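Local coordinates for protein prenylcyclase (Actinoplanes teichomyceticus, PDB 6IJ1) that probably acts as a prenyltransferase or terpene cyclase-like enzyme on isoprenoid substrates, its exact reaction being uncertain, at residues Ala272-Leu275 and Thr276-Arg280. Sequence-based numbering, arbitrary orientation.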
ATOM      1  N   ALA A 272       2.336   4.320  18.829  1.00 15.42           N
ATOM      2  CA  ALA A 272       0.985   4.925  18.812  1.00 13.57           C
ATOM      3  C   ALA A 272       1.037   6.306  19.477  1.00 16.34           C
ATOM      4  O   ALA A 272       0.364   7.205  18.997  1.00 17.27           O
ATOM      5  CB  ALA A 272      -0.014   4.020  19.487  1.00 16.01           C
ATOM      6  N   GLY A 273       1.797   6.428  20.565  1.00 16.13           N
ATOM      7  CA  GLY A 273       1.934   7.720  21.258  1.00 16.30           C
ATOM      8  C   GLY A 273       2.624   8.739  20.372  1.00 16.50           C
ATOM      9  O   GLY A 273       2.186   9.883  20.345  1.00 16.72           O
ATOM     10  N   TRP A 274       3.698   8.332  19.701  1.00 15.05           N
ATOM     11  CA  TRP A 274       4.369   9.255  18.775  1.00 15.53           C
ATOM     12  C   TRP A 274       3.399   9.725  17.690  1.00 15.65           C
ATOM     13  O   TRP A 274       3.277  10.933  17.405  1.00 15.48           O
ATOM     14  CB  TRP A 274       5.631   8.626  18.159  1.00 16.00           C
ATOM     15  CG  TRP A 274       6.466   9.618  17.358  1.00 15.32           C
ATOM     16  CD1 TRP A 274       7.521  10.340  17.823  1.00 16.76           C
ATOM     17  CD2 TRP A 274       6.250  10.026  15.990  1.00 16.58           C
ATOM     18  NE1 TRP A 274       8.014  11.157  16.801  1.00 17.38           N
ATOM     19  CE2 TRP A 274       7.222  10.979  15.690  1.00 14.88           C
ATOM     20  CE3 TRP A 274       5.312   9.669  15.002  1.00 16.64           C
ATOM     21  CZ2 TRP A 274       7.305  11.587  14.428  1.00 15.62           C
ATOM     22  CZ3 TRP A 274       5.425  10.253  13.728  1.00 17.54           C
ATOM     23  CH2 TRP A 274       6.384  11.217  13.473  1.00 16.19           C
ATOM     24  N   LEU A 275       2.661   8.791  17.063  1.00 15.19           N
ATOM     25  CA  LEU A 275       1.672   9.195  16.064  1.00 15.08           C
ATOM     26  C   LEU A 275       0.632  10.134  16.644  1.00 16.23           C
ATOM     27  O   LEU A 275       0.280  11.131  15.994  1.00 16.88           O
ATOM     28  CB  LEU A 275       0.988   7.944  15.429  1.00 15.04           C
ATOM     29  CG  LEU A 275       1.965   7.138  14.601  1.00 13.85           C
ATOM     30  CD1 LEU A 275       1.415   5.694  14.355  1.00 17.95           C
ATOM     31  CD2 LEU A 275       2.293   7.820  13.289  1.00 14.53           C
ATOM     32  N   THR A 276       0.123   9.839  17.866  1.00 16.16           N
ATOM     33  CA  THR A 276      -0.862  10.740  18.445  1.00 16.60           C
ATOM     34  C   THR A 276      -0.298  12.140  18.693  1.00 18.20           C
ATOM     35  O   THR A 276      -0.962  13.153  18.373  1.00 19.62           O
ATOM     36  CB  THR A 276      -1.378  10.092  19.734  1.00 20.42           C
ATOM     37  OG1 THR A 276      -2.022   8.844  19.356  1.00 23.35           O
ATOM     38  CG2 THR A 276      -2.417  10.947  20.310  1.00 24.71           C
ATOM     39  N   ARG A 277       0.946  12.225  19.160  1.00 17.32           N
ATOM     40  CA  ARG A 277       1.549  13.508  19.491  1.00 16.74           C
ATOM     41  C   ARG A 277       1.850  14.295  18.227  1.00 19.48           C
ATOM     42  O   ARG A 277       1.932  15.535  18.279  1.00 21.30           O
ATOM     43  CB  ARG A 277       2.853  13.330  20.261  1.00 20.68           C
ATOM     44  CG  ARG A 277       2.654  12.881  21.687  1.00 25.75           C
ATOM     45  CD  ARG A 277       3.991  12.976  22.491  1.00 24.40           C
ATOM     46  NE  ARG A 277       5.169  12.384  21.862  1.00 26.97           N
ATOM     47  CZ  ARG A 277       5.470  11.076  21.934  1.00 25.96           C
ATOM     48  NH1 ARG A 277       4.718  10.261  22.628  1.00 24.19           N
ATOM     49  NH2 ARG A 277       6.577  10.632  21.364  1.00 26.72           N
ATOM     50  N   HIS A 278       2.033  13.620  17.087  1.00 16.54           N
ATOM     51  CA  HIS A 278       2.495  14.328  15.888  1.00 16.18           C
ATOM     52  C   HIS A 278       1.384  14.554  14.857  1.00 15.33           C
ATOM     53  O   HIS A 278       1.644  15.067  13.757  1.00 16.15           O
ATOM     54  CB  HIS A 278       3.702  13.577  15.258  1.00 15.89           C
ATOM     55  CG  HIS A 278       4.960  13.833  16.017  1.00 17.60           C
ATOM     56  ND1 HIS A 278       5.311  13.188  17.185  1.00 20.12           N
ATOM     57  CD2 HIS A 278       5.910  14.778  15.812  1.00 19.17           C
ATOM     58  CE1 HIS A 278       6.440  13.710  17.643  1.00 18.27           C
ATOM     59  NE2 HIS A 278       6.832  14.657  16.812  1.00 25.30           N
ATOM     60  N   GLN A 279       0.151  14.232  15.186  1.00 15.69           N
ATOM     61  CA  GLN A 279      -0.939  14.553  14.296  1.00 15.25           C
ATOM     62  C   GLN A 279      -1.047  16.078  14.137  1.00 16.35           C
ATOM     63  O   GLN A 279      -0.883  16.843  15.096  1.00 17.37           O
ATOM     64  CB  GLN A 279      -2.238  14.005  14.897  1.00 16.39           C
ATOM     65  CG  GLN A 279      -3.437  14.122  13.974  1.00 16.01           C
ATOM     66  CD  GLN A 279      -4.673  13.475  14.551  1.00 17.42           C
ATOM     67  OE1 GLN A 279      -4.789  13.353  15.740  1.00 20.88           O
ATOM     68  NE2 GLN A 279      -5.563  13.038  13.699  1.00 16.51           N
ATOM     69  N   ARG A 280      -1.261  16.516  12.908  1.00 15.63           N
ATOM     70  CA  ARG A 280      -1.408  17.951  12.587  1.00 15.96           C
ATOM     71  C   ARG A 280      -2.752  18.479  13.094  1.00 19.03           C
ATOM     72  O   ARG A 280      -3.699  17.723  13.273  1.00 17.52           O
ATOM     73  CB  ARG A 280      -1.333  18.128  11.074  1.00 16.33           C
ATOM     74  CG  ARG A 280       0.055  17.800  10.477  1.00 14.88           C
ATOM     75  CD  ARG A 280      -0.005  17.718   8.863  1.00 16.21           C
ATOM     76  NE  ARG A 280      -0.821  18.825   8.326  1.00 16.81           N
ATOM     77  CZ  ARG A 280      -0.301  20.022   8.043  1.00 18.01           C
ATOM     78  NH1 ARG A 280       0.999  20.278   8.233  1.00 18.25           N
ATOM     79  NH2 ARG A 280      -1.113  20.992   7.624  1.00 19.26           N
TER
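Trp274 and His278, one helical turn apart, pack ring on ring and illustrate how an i/i+4 aromatic pair can pack along a helix. The imidazole lies over the five-membered ring of the indole in an offset stack, centroids 3.8 Å apart and planes 15° from parallel. His278 CE1 comes within 3.1 Å of Trp274 NE1, while CB of the histidine sits over the six-membered ring as a CH-pi contact. A hydrogen bond helps set the rotation of the imidazole: His278 ND1 donates to Trp274 O at 3.0 Å, with the acceptor almost in the ring plane. With CG anti to the backbone N (chi1 -171°), the indole is carried along the helix toward His278. An alanine in place of Trp274 would probably leave the imidazole tethered through ND1 but with one face stripped of its stacking partner. Two residues earlier in each case, Ala272 O is gripped twice, by Thr276 N and, from the opposite face of the carbonyl plane, by Thr276 OG1 at 2.9 Å.

The solvent side belongs to exposed Arg277, whose chain bends back at chi3 and lays its guanidinium over Trp274 CA, with NH2 3.7 Å from Trp274 CD1, although that NH2 is held by a hydrogen bond to Asp233 O. His278, too, is exposed, whereas Trp274 is buried, touching Ala235 and Pro246. The turn belongs to helix 265-278, near the periphery of this largely helical protein: Ala272 and Thr276 meet helix 10-23, Leu275 rests on Val333 of helix 327-341, and Ala272 also touches Leu253 of helix 246-256.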